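Local coordinates for Dna-binding protein RAP1 (Saccharomyces cerevisiae, PDB 4BJT) that binds DNA and, through this C-terminal domain, the Rap1-binding module of Rif1, probably bringing it to telomeres, at residues Lys71-Asp76 and Asn146-Asn151. Residues are numbered along the deposited sequence; the frame is centred on the assembly and turned at random. Where two conformers were deposited one is given.
Sequences KIATTD and NMFKDN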
loop_
_atom_site.group_PDB
_atom_site.type_symbol
_atom_site.label_atom_id
_atom_site.label_comp_id
_atom_site.label_asym_id
_atom_site.label_seq_id
_atom_site.Cartn_x
_atom_site.Cartn_y
_atom_site.Cartn_z
ATOM N N LYS C 71 -15.548 8.125 2.502
ATOM C CA LYS C 71 -15.585 9.306 1.629
ATOM C C LYS C 71 -14.439 9.349 0.611
ATOM O O LYS C 71 -14.632 9.757 -0.540
ATOM C CB LYS C 71 -15.614 10.601 2.465
ATOM C CG LYS C 71 -15.972 11.854 1.672
ATOM C CD LYS C 71 -15.786 13.153 2.480
ATOM C CE LYS C 71 -16.533 13.185 3.797
ATOM N NZ LYS C 71 -16.488 14.532 4.430
ATOM N N ILE C 72 -13.254 8.903 1.016
ATOM C CA ILE C 72 -12.092 8.926 0.120
ATOM C C ILE C 72 -12.207 7.898 -1.022
ATOM O O ILE C 72 -11.457 7.988 -1.995
ATOM C CB ILE C 72 -10.809 8.675 0.946
ATOM C CG1 ILE C 72 -9.512 9.075 0.192
ATOM C CG2 ILE C 72 -10.738 7.230 1.458
ATOM C CD1 ILE C 72 -9.369 10.534 -0.109
ATOM N N ALA C 73 -13.096 6.893 -0.871
ATOM C CA ALA C 73 -13.218 5.820 -1.863
ATOM C C ALA C 73 -14.154 6.255 -2.959
ATOM O O ALA C 73 -15.357 6.055 -2.869
ATOM C CB ALA C 73 -13.711 4.528 -1.209
ATOM N N THR C 74 -13.614 6.909 -3.975
ATOM C CA THR C 74 -14.381 7.455 -5.065
ATOM C C THR C 74 -14.398 6.519 -6.268
ATOM O O THR C 74 -13.566 5.615 -6.367
ATOM C CB THR C 74 -13.772 8.808 -5.454
ATOM O OG1 THR C 74 -12.393 8.587 -5.714
ATOM C CG2 THR C 74 -13.852 9.815 -4.331
ATOM N N THR C 75 -15.308 6.795 -7.225
ATOM C CA THR C 75 -15.415 5.984 -8.453
ATOM C C THR C 75 -14.222 6.151 -9.384
ATOM O O THR C 75 -14.075 5.333 -10.298
ATOM C CB THR C 75 -16.739 6.218 -9.176
ATOM O OG1 THR C 75 -16.793 7.576 -9.649
ATOM C CG2 THR C 75 -17.946 5.881 -8.314
ATOM N N ASP C 76 -13.344 7.155 -9.171
ATOM C CA ASP C 76 -12.137 7.204 -9.997
ATOM C C ASP C 76 -11.080 6.232 -9.513
ATOM O O ASP C 76 -10.142 5.978 -10.261
ATOM C CB ASP C 76 -11.532 8.598 -10.124
ATOM C CG ASP C 76 -11.058 9.144 -8.847
ATOM O OD1 ASP C 76 -11.866 9.259 -7.953
ATOM O OD2 ASP C 76 -9.844 9.431 -8.736
ATOM N N ASN C 146 -5.467 2.819 6.541
ATOM C CA ASN C 146 -5.032 4.174 6.871
ATOM C C ASN C 146 -5.615 5.202 5.909
ATOM O O ASN C 146 -6.031 6.269 6.337
ATOM C CB ASN C 146 -3.514 4.242 6.989
ATOM C CG ASN C 146 -3.069 3.566 8.264
ATOM O OD1 ASN C 146 -2.985 4.194 9.311
ATOM N ND2 ASN C 146 -2.827 2.292 8.206
ATOM N N MET C 147 -5.709 4.877 4.625
ATOM C CA MET C 147 -6.361 5.734 3.643
ATOM C C MET C 147 -7.791 6.017 4.076
ATOM O O MET C 147 -8.244 7.160 4.090
ATOM C CB MET C 147 -6.354 5.028 2.275
ATOM C CG MET C 147 -7.138 5.784 1.185
ATOM S SD MET C 147 -7.357 4.650 -0.201
ATOM C CE MET C 147 -8.383 5.618 -1.372
ATOM N N PHE C 148 -8.509 4.965 4.416
ATOM C CA PHE C 148 -9.907 5.104 4.796
ATOM C C PHE C 148 -10.105 5.810 6.126
ATOM O O PHE C 148 -11.004 6.654 6.226
ATOM C CB PHE C 148 -10.585 3.741 4.856
ATOM C CG PHE C 148 -10.633 2.895 3.602
ATOM C CD1 PHE C 148 -10.543 3.474 2.345
ATOM C CD2 PHE C 148 -11.032 1.570 3.667
ATOM C CE1 PHE C 148 -10.692 2.701 1.193
ATOM C CE2 PHE C 148 -11.185 0.813 2.521
ATOM C CZ PHE C 148 -11.073 1.401 1.292
ATOM N N LYS C 149 -9.297 5.474 7.145
ATOM C CA LYS C 149 -9.445 6.123 8.449
ATOM C C LYS C 149 -9.102 7.609 8.352
ATOM O O LYS C 149 -9.833 8.434 8.908
ATOM C CB LYS C 149 -8.569 5.430 9.510
ATOM C CG LYS C 149 -8.848 5.881 10.949
ATOM C CD LYS C 149 -7.859 5.279 11.949
ATOM C CE LYS C 149 -7.996 5.883 13.324
ATOM N NZ LYS C 149 -7.169 5.162 14.326
ATOM N N ASP C 150 -8.005 7.951 7.667
ATOM C CA ASP C 150 -7.518 9.329 7.565
ATOM C C ASP C 150 -8.240 10.157 6.509
ATOM O O ASP C 150 -8.039 11.372 6.479
ATOM C CB ASP C 150 -6.012 9.350 7.247
ATOM C CG ASP C 150 -5.059 8.642 8.206
ATOM O OD1 ASP C 150 -5.422 8.465 9.388
ATOM O OD2 ASP C 150 -3.927 8.305 7.772
ATOM N N ASN C 151 -8.983 9.520 5.597
ATOM C CA ASN C 151 -9.644 10.236 4.500
ATOM C C ASN C 151 -8.610 10.994 3.651
ATOM O O ASN C 151 -8.802 12.161 3.313
ATOM C CB ASN C 151 -10.716 11.190 5.079
ATOM C CG ASN C 151 -11.569 11.852 4.050
ATOM O OD1 ASN C 151 -11.704 11.356 2.945
ATOM N ND2 ASN C 151 -12.061 13.053 4.353
HETATM O O HOH W 1 -12.478 8.414 4.017
#
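Ile72 packs against the C-terminal turn of helix 140-150, joining the loop between helices 56-59 and 80-83 to that helix within the all-helical Rap1 C-terminal domain. Both branches of Ile72 are used. CG2 sits near the plane of the Phe148 ring, at its edge, 3.9 Å from CD1, and it also lies 3.6 Å from Met147 O. With CG1 anti to the backbone N (chi1 -163°) and the chain turned at chi2 (65°), Ile72 CD1 lies 3.8 Å from Asn151 O, just past the helix. The extended Met147 chain reaches across to the loop, its CE 4.0 Å from Ile72 CG1. Asn151 leaves the helix with positive phi, and its CG, anti to the backbone N (chi1 -173°), helps place OD1 3.5 Å from Ile72 CB. Cutting Ile72 back to an alanine is likely to open a gap between Met147, the Phe148 edge and Asn151, leaving the thioether end freer to turn. Ala73, centre of an inverse gamma turn, adds a looser apolar touch, CB to Phe148 CE1. Farther out, Pro70 and Phe82 also touch the Phe148 side chain, and Leu77 touches Met147. The polar link between the two segments runs through one water, which accepts from Ile72 N at 3.1 Å and donates to Phe148 O and to Asn151 OD1, each at 3.2 Å.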